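Sister chromatid cohesion protein (Chaetomium thermophilum, PDB 5T8V) probably acts as a cohesin loader that binds chromatin, this chain being the C-terminal part of Scc2, a HEAT-repeat protein. Local coordinates at residues 191-196 / 242-247. Residues are numbered along the deposited sequence; the frame is centred on the assembly and turned at random.
Sequences RRILPL and DSVIET
Between Ile193 and Leu194 on one side and Val244 and Ile245 on the other there is no flat group to offer a face or an edge: the meeting is wholly one of branched aliphatic chains, and illustrates how a helix and a loop can be joined by aliphatic carbons, chiefly methyl groups. Ile245 is the common partner. With chi1 at 59°, its CG1 branch sits between N and C, and CG2 is left to serve both helix residues, 3.4 Å from Leu194 CD1 and 4.3 Å from Ile193 CG2. Leu194 CD1 also approaches Ile245 CB, the two side chains passing head to tail, whereas Ile193 lies roughly perpendicular to Val244. There the extended end of Ile193 (chi2 172°) carries CD1 to within 4.0 Å of Val244 CG1. The backbones stay well apart, with Leu194 CA and Ile245 CA at 7.6 Å. An internal hydrogen bond, from Ser243 OG to Ile245 O at 2.9 Å, reaches the carbonyl from above its plane and ties together the residues that flank Val244. This small apolar helix-to-loop contact belongs to a largely helical HEAT-repeat fragment: the loop lies between helices 218-232 and 247-267, while residues 191-196 form the early part of helix 190-213, kinked at Pro195. Leu186 of helix 180-187 touches both Ile193 and Val244, adding a third element to the apolar cluster, and Leu196 packs on helix 120-136.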
ATOM      1  N   ARG A 191      10.505  54.496 -25.951  1.00 30.90           N
ATOM      2  CA  ARG A 191      11.054  54.453 -27.302  1.00 30.13           C
ATOM      3  C   ARG A 191      12.525  54.826 -27.325  1.00 29.40           C
ATOM      4  O   ARG A 191      13.260  54.393 -28.220  1.00 29.41           O
ATOM      5  CB  ARG A 191      10.273  55.383 -28.225  1.00 31.41           C
ATOM      6  CG  ARG A 191      10.417  55.023 -29.696  1.00 31.66           C
ATOM      7  CD  ARG A 191       9.437  55.784 -30.564  1.00 34.50           C
ATOM      8  NE  ARG A 191       9.128  55.055 -31.788  1.00 36.57           N
ATOM      9  CZ  ARG A 191       8.170  55.396 -32.642  1.00 40.23           C
ATOM     10  NH1 ARG A 191       7.411  56.463 -32.416  1.00 41.80           N
ATOM     11  NH2 ARG A 191       7.967  54.662 -33.727  1.00 42.01           N
ATOM     12  N   ARG A 192      12.970  55.637 -26.367  1.00 34.21           N
ATOM     13  CA  ARG A 192      14.390  55.936 -26.265  1.00 33.03           C
ATOM     14  C   ARG A 192      15.136  54.838 -25.524  1.00 30.71           C
ATOM     15  O   ARG A 192      16.331  54.637 -25.768  1.00 29.30           O
ATOM     16  CB  ARG A 192      14.599  57.279 -25.570  1.00 35.74           C
ATOM     17  CG  ARG A 192      13.912  58.444 -26.269  1.00 39.48           C
ATOM     18  CD  ARG A 192      14.369  59.782 -25.714  1.00 41.69           C
ATOM     19  NE  ARG A 192      15.794  60.011 -25.950  1.00 42.96           N
ATOM     20  CZ  ARG A 192      16.455  61.097 -25.566  1.00 45.20           C
ATOM     21  NH1 ARG A 192      15.828  62.072 -24.920  1.00 47.14           N
ATOM     22  NH2 ARG A 192      17.751  61.210 -25.828  1.00 44.95           N
ATOM     23  N   ILE A 193      14.458  54.112 -24.631  1.00 26.30           N
ATOM     24  CA  ILE A 193      15.141  53.039 -23.911  1.00 26.33           C
ATOM     25  C   ILE A 193      15.395  51.842 -24.826  1.00 27.49           C
ATOM     26  O   ILE A 193      16.457  51.211 -24.756  1.00 27.62           O
ATOM     27  CB  ILE A 193      14.339  52.631 -22.665  1.00 27.09           C
ATOM     28  CG1 ILE A 193      14.236  53.814 -21.703  1.00 27.98           C
ATOM     29  CG2 ILE A 193      15.007  51.440 -21.966  1.00 27.04           C
ATOM     30  CD1 ILE A 193      13.312  53.576 -20.533  1.00 29.77           C
ATOM     31  N   LEU A 194      14.433  51.503 -25.685  1.00 36.80           N
ATOM     32  CA  LEU A 194      14.538  50.271 -26.466  1.00 36.41           C
ATOM     33  C   LEU A 194      15.809  50.197 -27.298  1.00 34.12           C
ATOM     34  O   LEU A 194      16.522  49.180 -27.208  1.00 35.49           O
ATOM     35  CB  LEU A 194      13.300  50.117 -27.353  1.00 39.51           C
ATOM     36  CG  LEU A 194      12.265  49.108 -26.854  1.00 42.85           C
ATOM     37  CD1 LEU A 194      11.781  49.474 -25.457  1.00 44.64           C
ATOM     38  CD2 LEU A 194      11.098  49.029 -27.826  1.00 45.69           C
ATOM     39  N   PRO A 195      16.147  51.188 -28.125  1.00 19.80           N
ATOM     40  CA  PRO A 195      17.397  51.093 -28.901  1.00 18.97           C
ATOM     41  C   PRO A 195      18.617  50.822 -28.039  1.00 18.53           C
ATOM     42  O   PRO A 195      19.518  50.086 -28.458  1.00 18.50           O
ATOM     43  CB  PRO A 195      17.475  52.458 -29.595  1.00 19.61           C
ATOM     44  CG  PRO A 195      16.065  52.908 -29.690  1.00 20.84           C
ATOM     45  CD  PRO A 195      15.389  52.405 -28.451  1.00 20.85           C
ATOM     46  N   LEU A 196      18.667  51.399 -26.838  1.00 23.23           N
ATOM     47  CA  LEU A 196      19.768  51.119 -25.923  1.00 23.51           C
ATOM     48  C   LEU A 196      19.814  49.637 -25.568  1.00 23.73           C
ATOM     49  O   LEU A 196      20.881  49.009 -25.595  1.00 24.46           O
ATOM     50  CB  LEU A 196      19.619  51.976 -24.666  1.00 23.90           C
ATOM     51  CG  LEU A 196      20.684  51.813 -23.587  1.00 23.57           C
ATOM     52  CD1 LEU A 196      22.030  52.314 -24.081  1.00 23.51           C
ATOM     53  CD2 LEU A 196      20.260  52.553 -22.337  1.00 24.41           C
ATOM     54  N   ASP A 242       3.327  45.964 -15.293  1.00 59.66           N
ATOM     55  CA  ASP A 242       4.232  46.520 -14.292  1.00 59.76           C
ATOM     56  C   ASP A 242       5.691  46.424 -14.734  1.00 53.17           C
ATOM     57  O   ASP A 242       6.597  46.331 -13.902  1.00 51.32           O
ATOM     58  CB  ASP A 242       4.031  45.840 -12.937  1.00 64.56           C
ATOM     59  CG  ASP A 242       3.801  44.352 -13.054  1.00 66.11           C
ATOM     60  OD1 ASP A 242       4.273  43.751 -14.037  1.00 65.10           O
ATOM     61  OD2 ASP A 242       3.142  43.789 -12.153  1.00 67.52           O
ATOM     62  N   SER A 243       5.929  46.482 -16.042  1.00 64.02           N
ATOM     63  CA  SER A 243       7.270  46.498 -16.608  1.00 60.61           C
ATOM     64  C   SER A 243       7.442  47.755 -17.445  1.00 58.67           C
ATOM     65  O   SER A 243       6.539  48.139 -18.194  1.00 58.90           O
ATOM     66  CB  SER A 243       7.520  45.263 -17.470  1.00 59.28           C
ATOM     67  OG  SER A 243       6.589  45.200 -18.537  1.00 60.70           O
ATOM     68  N   VAL A 244       8.608  48.391 -17.320  1.00 52.13           N
ATOM     69  CA  VAL A 244       8.871  49.624 -18.059  1.00 50.78           C
ATOM     70  C   VAL A 244       8.746  49.378 -19.557  1.00 48.33           C
ATOM     71  O   VAL A 244       8.126  50.165 -20.285  1.00 48.87           O
ATOM     72  CB  VAL A 244      10.257  50.184 -17.692  1.00 50.86           C
ATOM     73  CG1 VAL A 244      10.557  51.446 -18.490  1.00 51.76           C
ATOM     74  CG2 VAL A 244      10.336  50.472 -16.200  1.00 53.16           C
ATOM     75  N   ILE A 245       9.339  48.288 -20.042  1.00 36.45           N
ATOM     76  CA  ILE A 245       9.304  47.930 -21.453  1.00 35.20           C
ATOM     77  C   ILE A 245       8.769  46.511 -21.583  1.00 34.37           C
ATOM     78  O   ILE A 245       8.539  45.813 -20.593  1.00 34.60           O
ATOM     79  CB  ILE A 245      10.689  48.058 -22.125  1.00 33.52           C
ATOM     80  CG1 ILE A 245      11.712  47.158 -21.428  1.00 32.13           C
ATOM     81  CG2 ILE A 245      11.146  49.509 -22.105  1.00 34.52           C
ATOM     82  CD1 ILE A 245      13.073  47.131 -22.100  1.00 30.58           C
ATOM     83  N   GLU A 246       8.570  46.089 -22.830  1.00 55.95           N
ATOM     84  CA  GLU A 246       8.051  44.755 -23.096  1.00 57.57           C
ATOM     85  C   GLU A 246       8.955  43.695 -22.483  1.00 54.82           C
ATOM     86  O   GLU A 246      10.170  43.686 -22.704  1.00 53.37           O
ATOM     87  CB  GLU A 246       7.917  44.533 -24.602  1.00 60.32           C
ATOM     88  CG  GLU A 246       6.777  45.312 -25.236  1.00 65.24           C
ATOM     89  CD  GLU A 246       6.689  45.105 -26.736  1.00 67.01           C
ATOM     90  OE1 GLU A 246       7.589  44.448 -27.301  1.00 67.32           O
ATOM     91  OE2 GLU A 246       5.717  45.599 -27.349  1.00 68.81           O
ATOM     92  N   THR A 247       8.347  42.795 -21.709  1.00 46.17           N
ATOM     93  CA  THR A 247       9.095  41.733 -21.045  1.00 44.46           C
ATOM     94  C   THR A 247       9.906  40.897 -22.030  1.00 43.66           C
ATOM     95  O   THR A 247      10.988  40.400 -21.683  1.00 43.80           O
ATOM     96  CB  THR A 247       8.122  40.845 -20.271  1.00 44.29           C
ATOM     97  OG1 THR A 247       7.041  40.458 -21.127  1.00 44.52           O
ATOM     98  CG2 THR A 247       7.556  41.590 -19.065  1.00 45.37           C
TER